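Local coordinates for cytoplasmic protein (Cryptococcus neoformans var. grubii serotype A, PDB 7LPO) that probably hydrolyses steryl beta-glucosides, acting as a sterylglucosidase of glycoside hydrolase family 5, at residues F103-L108 and P157-Y162; G60-A65 and S148-G153. All coordinates share one frame; numbering follows the deposited sequence.

Contact 1. Residues F103-L108 and P157-Y162; sequences FTWESL and PLWTLY
Pro-157 lays its CD over the indole of Trp-105, a CH-pi contact at the point where a barrel strand of this family 5 glycoside hydrolase, a TIM-barrel fold, gives way to the short helix 105-109. CD of Pro-157 stands 3.6 Å from the centroid of the five-membered ring of Trp-105 and 14° off its normal, over the face of that ring but off centre for the whole indole. CG of Trp-105 lies anti to the backbone N (chi1 -175°), which carries the ring across to Pro-157 and Thr-160. Farther along the same indole, CG2 of Thr-160 meets CH2 of Trp-105 at 3.7 Å from an oblique direction. The second indole is more distant: CH2 of Trp-159 comes to 4.2 Å from CZ2 of Trp-105. Both indole nitrogens are tied to Glu-109, Trp-105 NE1 through the carboxylate and Trp-159 NE1 through the backbone oxygen, while helix 232-254 also packs on both rings.

The backbones come closest at Glu-106 and Pro-157, where CA of Glu-106 sits 3.9 Å from N of Pro-157. Beyond this, at the Glu-106 carboxylate, the contact loosens: the extended side chain runs past the proline, and its strong partner is Arg-149. Water 1 accepts from N of Leu-158 at 2.8 Å and gives Glu-106 OE1 only a weak bond, so it links the two segments weakly.

Each segment is braced internally. Thr-104 is the N-cap of helix 105-109, its OG1 accepting from Ser-107 N at 150°, and Ser-107 OG returns a bond to a lone pair of Thr-104 O. On the other segment, Pro-157 O takes two donors from Thr-160, the backbone N at 3.0 Å and OG1 at 2.8 Å.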
loop_
_atom_site.group_PDB
_atom_site.type_symbol
_atom_site.label_atom_id
_atom_site.label_comp_id
_atom_site.label_asym_id
_atom_site.label_seq_id
_atom_site.Cartn_x
_atom_site.Cartn_y
_atom_site.Cartn_z
ATOM N N PHE A 103 -3.599 -8.706 4.320
ATOM C CA PHE A 103 -3.231 -10.068 4.678
ATOM C C PHE A 103 -1.995 -10.450 3.876
ATOM O O PHE A 103 -1.712 -9.878 2.822
ATOM C CB PHE A 103 -4.374 -11.071 4.432
ATOM C CG PHE A 103 -4.685 -11.292 2.987
ATOM C CD1 PHE A 103 -5.541 -10.436 2.313
ATOM C CD2 PHE A 103 -4.123 -12.344 2.298
ATOM C CE1 PHE A 103 -5.832 -10.621 0.981
ATOM C CE2 PHE A 103 -4.411 -12.543 0.961
ATOM C CZ PHE A 103 -5.268 -11.680 0.301
ATOM N N THR A 104 -1.240 -11.417 4.383
ATOM C CA THR A 104 -0.027 -11.838 3.703
ATOM C C THR A 104 -0.135 -13.288 3.264
ATOM O O THR A 104 -0.829 -14.102 3.879
ATOM C CB THR A 104 1.217 -11.661 4.582
ATOM O OG1 THR A 104 1.124 -12.520 5.726
ATOM C CG2 THR A 104 1.338 -10.186 5.007
ATOM N N TRP A 105 0.552 -13.585 2.164
ATOM C CA TRP A 105 0.736 -14.962 1.727
ATOM C C TRP A 105 1.283 -15.831 2.853
ATOM O O TRP A 105 0.858 -16.982 3.025
ATOM C CB TRP A 105 1.669 -14.947 0.521
ATOM C CG TRP A 105 1.912 -16.241 -0.160
ATOM C CD1 TRP A 105 1.277 -17.423 0.046
ATOM C CD2 TRP A 105 2.879 -16.470 -1.185
ATOM N NE1 TRP A 105 1.788 -18.374 -0.790
ATOM C CE2 TRP A 105 2.783 -17.815 -1.548
ATOM C CE3 TRP A 105 3.817 -15.658 -1.833
ATOM C CZ2 TRP A 105 3.594 -18.379 -2.528
ATOM C CZ3 TRP A 105 4.627 -16.220 -2.796
ATOM C CH2 TRP A 105 4.507 -17.568 -3.137
ATOM N N GLU A 106 2.212 -15.288 3.646
ATOM C CA GLU A 106 2.794 -16.074 4.729
ATOM C C GLU A 106 1.719 -16.544 5.694
ATOM O O GLU A 106 1.756 -17.688 6.164
ATOM C CB GLU A 106 3.847 -15.264 5.486
ATOM C CG GLU A 106 4.357 -15.965 6.742
ATOM C CD GLU A 106 5.375 -15.154 7.539
ATOM O OE1 GLU A 106 5.991 -15.740 8.445
ATOM O OE2 GLU A 106 5.573 -13.946 7.270
ATOM N N SER A 107 0.774 -15.660 6.034
ATOM C CA SER A 107 -0.243 -16.006 7.020
ATOM C C SER A 107 -1.187 -17.086 6.509
ATOM O O SER A 107 -1.837 -17.760 7.320
ATOM C CB SER A 107 -1.031 -14.756 7.433
ATOM O OG SER A 107 -1.855 -14.282 6.374
ATOM N N LEU A 108 -1.241 -17.292 5.193
ATOM C CA LEU A 108 -2.107 -18.300 4.600
ATOM C C LEU A 108 -1.410 -19.627 4.323
ATOM O O LEU A 108 -2.086 -20.662 4.280
ATOM C CB LEU A 108 -2.697 -17.792 3.280
ATOM C CG LEU A 108 -3.633 -16.592 3.308
ATOM C CD1 LEU A 108 -3.988 -16.182 1.871
ATOM C CD2 LEU A 108 -4.895 -16.874 4.102
ATOM N N PRO A 157 5.907 -16.736 2.461
ATOM C CA PRO A 157 6.395 -17.650 3.498
ATOM C C PRO A 157 7.860 -18.002 3.293
ATOM O O PRO A 157 8.389 -17.968 2.180
ATOM C CB PRO A 157 5.492 -18.883 3.358
ATOM C CG PRO A 157 4.937 -18.815 1.974
ATOM C CD PRO A 157 4.856 -17.342 1.624
ATOM N N LEU A 158 8.512 -18.354 4.401
ATOM C CA LEU A 158 9.948 -18.612 4.381
ATOM C C LEU A 158 10.333 -19.684 3.367
ATOM O O LEU A 158 11.434 -19.635 2.802
ATOM C CB LEU A 158 10.414 -19.023 5.779
ATOM C CG LEU A 158 11.850 -19.506 5.952
ATOM C CD1 LEU A 158 12.844 -18.380 5.724
ATOM C CD2 LEU A 158 11.999 -20.086 7.353
ATOM N N TRP A 159 9.459 -20.657 3.120
ATOM C CA TRP A 159 9.871 -21.728 2.229
ATOM C C TRP A 159 10.048 -21.260 0.789
ATOM O O TRP A 159 10.666 -21.986 0.004
ATOM C CB TRP A 159 8.886 -22.900 2.300
ATOM C CG TRP A 159 7.431 -22.614 2.009
ATOM C CD1 TRP A 159 6.430 -22.480 2.920
ATOM C CD2 TRP A 159 6.818 -22.485 0.722
ATOM N NE1 TRP A 159 5.232 -22.268 2.287
ATOM C CE2 TRP A 159 5.444 -22.265 0.934
ATOM C CE3 TRP A 159 7.299 -22.538 -0.588
ATOM C CZ2 TRP A 159 4.547 -22.087 -0.111
ATOM C CZ3 TRP A 159 6.408 -22.360 -1.627
ATOM C CH2 TRP A 159 5.046 -22.136 -1.384
ATOM N N THR A 160 9.548 -20.071 0.422
ATOM C CA THR A 160 9.787 -19.591 -0.939
ATOM C C THR A 160 11.259 -19.270 -1.162
ATOM O O THR A 160 11.766 -19.433 -2.277
ATOM C CB THR A 160 8.934 -18.354 -1.265
ATOM O OG1 THR A 160 9.234 -17.282 -0.353
ATOM C CG2 THR A 160 7.452 -18.702 -1.207
ATOM N N LEU A 161 11.958 -18.809 -0.124
ATOM C CA LEU A 161 13.397 -18.583 -0.244
ATOM C C LEU A 161 14.132 -19.877 -0.582
ATOM O O LEU A 161 14.993 -19.909 -1.472
ATOM C CB LEU A 161 13.946 -17.996 1.055
ATOM C CG LEU A 161 13.839 -16.487 1.242
ATOM C CD1 LEU A 161 12.390 -16.106 1.385
ATOM C CD2 LEU A 161 14.630 -16.036 2.463
ATOM N N TYR A 162 13.829 -20.949 0.151
ATOM C CA TYR A 162 14.441 -22.237 -0.144
ATOM C C TYR A 162 14.082 -22.704 -1.544
ATOM O O TYR A 162 14.934 -23.233 -2.263
ATOM C CB TYR A 162 14.001 -23.258 0.895
ATOM C CG TYR A 162 14.635 -23.068 2.235
ATOM C CD1 TYR A 162 15.971 -23.382 2.438
ATOM C CD2 TYR A 162 13.911 -22.574 3.297
ATOM C CE1 TYR A 162 16.560 -23.228 3.661
ATOM C CE2 TYR A 162 14.495 -22.416 4.534
ATOM C CZ TYR A 162 15.819 -22.751 4.708
ATOM O OH TYR A 162 16.402 -22.594 5.937
HETATM O O HOH W 1 6.796 -18.613 6.630
#

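Contact 2. Residues G60-A65 and S148-G153; sequences GFWETA and SRFTGG
Phe-150 meets Phe-61, Trp-62 and Ala-65, forming with the first two an aromatic cluster between helix 61-66 and the loop that follows strand 137-143 of the TIM barrel. CD1 of Phe-150 is the shared point, 3.7 Å from CZ of Phe-61 and 3.8 Å from CZ3 of Trp-62. Both ring pairs are oblique: the Phe-150 plane is turned 46° from that of Phe-61 and 32° from the six-membered ring of Trp-62. At the far end of the Phe-150 ring, CZ lies 3.6 Å from CB of Ala-65. Within the helix, CD2 of Phe-61 sits above the centre of the Trp-62 ring, so the two side chains pack against each other.

Arg-149 adds a polar flank. NH1 of Arg-149 approaches CE1 of Phe-61 at 3.5 Å, with the guanidinium plane 81° from the ring; a bend at chi3 lets NH1 reach it.

In the next shell, Glu-182 binds Trp-62 NE1, Arg-149 is paired with Glu-106, and Leu-161 of helix 159-163 packs on Phe-150. The loop's turn is fixed by Ser-148 O, which Thr-151 N and Gly-153 N reach from opposite faces of its plane. Water 2 joins the segments: it donates to Phe-61 O at 2.6 Å and to Thr-64 OG1, and accepts from Arg-149 NH2 at 2.9 Å, in the guanidinium plane.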
loop_
_atom_site.group_PDB
_atom_site.type_symbol
_atom_site.label_atom_id
_atom_site.label_comp_id
_atom_site.label_asym_id
_atom_site.label_seq_id
_atom_site.Cartn_x
_atom_site.Cartn_y
_atom_site.Cartn_z
ATOM N N GLY A 60 13.374 -16.057 18.059
ATOM C CA GLY A 60 12.197 -16.731 17.548
ATOM C C GLY A 60 11.859 -16.436 16.099
ATOM O O GLY A 60 10.992 -17.119 15.535
ATOM N N PHE A 61 12.536 -15.464 15.478
ATOM C CA PHE A 61 12.210 -15.027 14.122
ATOM C C PHE A 61 12.350 -16.167 13.123
ATOM O O PHE A 61 11.408 -16.488 12.388
ATOM C CB PHE A 61 13.119 -13.845 13.760
ATOM C CG PHE A 61 12.954 -13.331 12.351
ATOM C CD1 PHE A 61 11.850 -12.586 11.994
ATOM C CD2 PHE A 61 13.930 -13.570 11.399
ATOM C CE1 PHE A 61 11.713 -12.100 10.699
ATOM C CE2 PHE A 61 13.802 -13.091 10.116
ATOM C CZ PHE A 61 12.697 -12.351 9.761
ATOM N N TRP A 62 13.518 -16.797 13.089
ATOM C CA TRP A 62 13.749 -17.888 12.151
ATOM C C TRP A 62 13.103 -19.191 12.620
ATOM O O TRP A 62 12.517 -19.923 11.812
ATOM C CB TRP A 62 15.253 -18.097 11.971
ATOM C CG TRP A 62 15.980 -16.955 11.346
ATOM C CD1 TRP A 62 16.908 -16.146 11.942
ATOM C CD2 TRP A 62 15.851 -16.489 10.004
ATOM N NE1 TRP A 62 17.383 -15.227 11.050
ATOM C CE2 TRP A 62 16.741 -15.403 9.853
ATOM C CE3 TRP A 62 15.082 -16.889 8.909
ATOM C CZ2 TRP A 62 16.865 -14.694 8.654
ATOM C CZ3 TRP A 62 15.206 -16.177 7.712
ATOM C CH2 TRP A 62 16.092 -15.095 7.598
ATOM N N GLU A 63 13.193 -19.493 13.919
ATOM C CA GLU A 63 12.795 -20.812 14.409
ATOM C C GLU A 63 11.315 -21.087 14.174
ATOM O O GLU A 63 10.939 -22.195 13.768
ATOM C CB GLU A 63 13.113 -20.935 15.897
ATOM C CG GLU A 63 14.591 -20.961 16.224
ATOM C CD GLU A 63 15.183 -19.567 16.389
ATOM O OE1 GLU A 63 14.482 -18.568 16.096
ATOM O OE2 GLU A 63 16.357 -19.465 16.807
ATOM N N THR A 64 10.453 -20.109 14.452
ATOM C CA THR A 64 9.027 -20.350 14.275
ATOM C C THR A 64 8.693 -20.569 12.806
ATOM O O THR A 64 7.863 -21.422 12.475
ATOM C CB THR A 64 8.205 -19.193 14.843
ATOM O OG1 THR A 64 8.640 -17.960 14.266
ATOM C CG2 THR A 64 8.355 -19.116 16.359
ATOM N N ALA A 65 9.330 -19.813 11.907
ATOM C CA ALA A 65 9.032 -19.973 10.485
ATOM C C ALA A 65 9.602 -21.286 9.952
ATOM O O ALA A 65 8.973 -21.955 9.120
ATOM C CB ALA A 65 9.571 -18.777 9.695
ATOM N N SER A 148 9.282 -10.568 1.392
ATOM C CA SER A 148 8.932 -11.286 2.616
ATOM C C SER A 148 9.624 -10.665 3.819
ATOM O O SER A 148 10.580 -9.906 3.676
ATOM C CB SER A 148 9.321 -12.766 2.521
ATOM O OG SER A 148 10.726 -12.899 2.387
ATOM N N ARG A 149 9.140 -11.026 5.015
ATOM C CA ARG A 149 9.831 -10.630 6.246
ATOM C C ARG A 149 11.284 -11.096 6.242
ATOM O O ARG A 149 12.176 -10.398 6.737
ATOM C CB ARG A 149 9.135 -11.218 7.475
ATOM C CG ARG A 149 7.750 -10.708 7.763
ATOM C CD ARG A 149 7.275 -11.164 9.144
ATOM N NE ARG A 149 7.166 -12.624 9.271
ATOM C CZ ARG A 149 7.676 -13.334 10.275
ATOM N NH1 ARG A 149 8.347 -12.739 11.249
ATOM N NH2 ARG A 149 7.512 -14.650 10.311
ATOM N N PHE A 150 11.533 -12.289 5.711
ATOM C CA PHE A 150 12.863 -12.891 5.705
ATOM C C PHE A 150 13.801 -12.225 4.715
ATOM O O PHE A 150 15.003 -12.497 4.763
ATOM C CB PHE A 150 12.680 -14.389 5.439
ATOM C CG PHE A 150 11.508 -14.954 6.203
ATOM C CD1 PHE A 150 11.589 -15.131 7.575
ATOM C CD2 PHE A 150 10.305 -15.204 5.574
ATOM C CE1 PHE A 150 10.520 -15.581 8.290
ATOM C CE2 PHE A 150 9.222 -15.655 6.288
ATOM C CZ PHE A 150 9.326 -15.843 7.651
ATOM N N THR A 151 13.290 -11.336 3.857
ATOM C CA THR A 151 14.119 -10.552 2.953
ATOM C C THR A 151 13.936 -9.056 3.185
ATOM O O THR A 151 14.252 -8.252 2.303
ATOM C CB THR A 151 13.840 -10.917 1.494
ATOM O OG1 THR A 151 12.434 -11.008 1.256
ATOM C CG2 THR A 151 14.462 -12.265 1.176
ATOM N N GLY A 152 13.437 -8.674 4.362
ATOM C CA GLY A 152 13.479 -7.297 4.831
ATOM C C GLY A 152 12.135 -6.635 5.043
ATOM O O GLY A 152 12.106 -5.432 5.348
ATOM N N GLY A 153 11.017 -7.344 4.878
ATOM C CA GLY A 153 9.726 -6.686 4.851
ATOM C C GLY A 153 8.541 -7.498 5.326
ATOM O O GLY A 153 8.327 -7.661 6.531
HETATM O O HOH W 2 9.038 -15.383 12.674
#

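Contacts 1 and 2 are neighbours, their centres about 9 Å apart, and their segments alternate along the chain. A salt bridge links them, from Glu-106 OE1 to Arg-149 NH2 at 2.6 Å. Packing closes the rest of the junction: the Phe-150 ring reaches N of Leu-158 (CE2, 3.4 Å) and OE1 of Glu-106 (CZ, 3.4 Å), and CD2 of Leu-158 lies 3.6 Å from CB of Ala-65. Leu-158, which barely touches 103-108, thus packs instead on helix 61-66. Together the contacts bring helices 61-66, 105-109 and 159-163 together with the loop after strand 137-143.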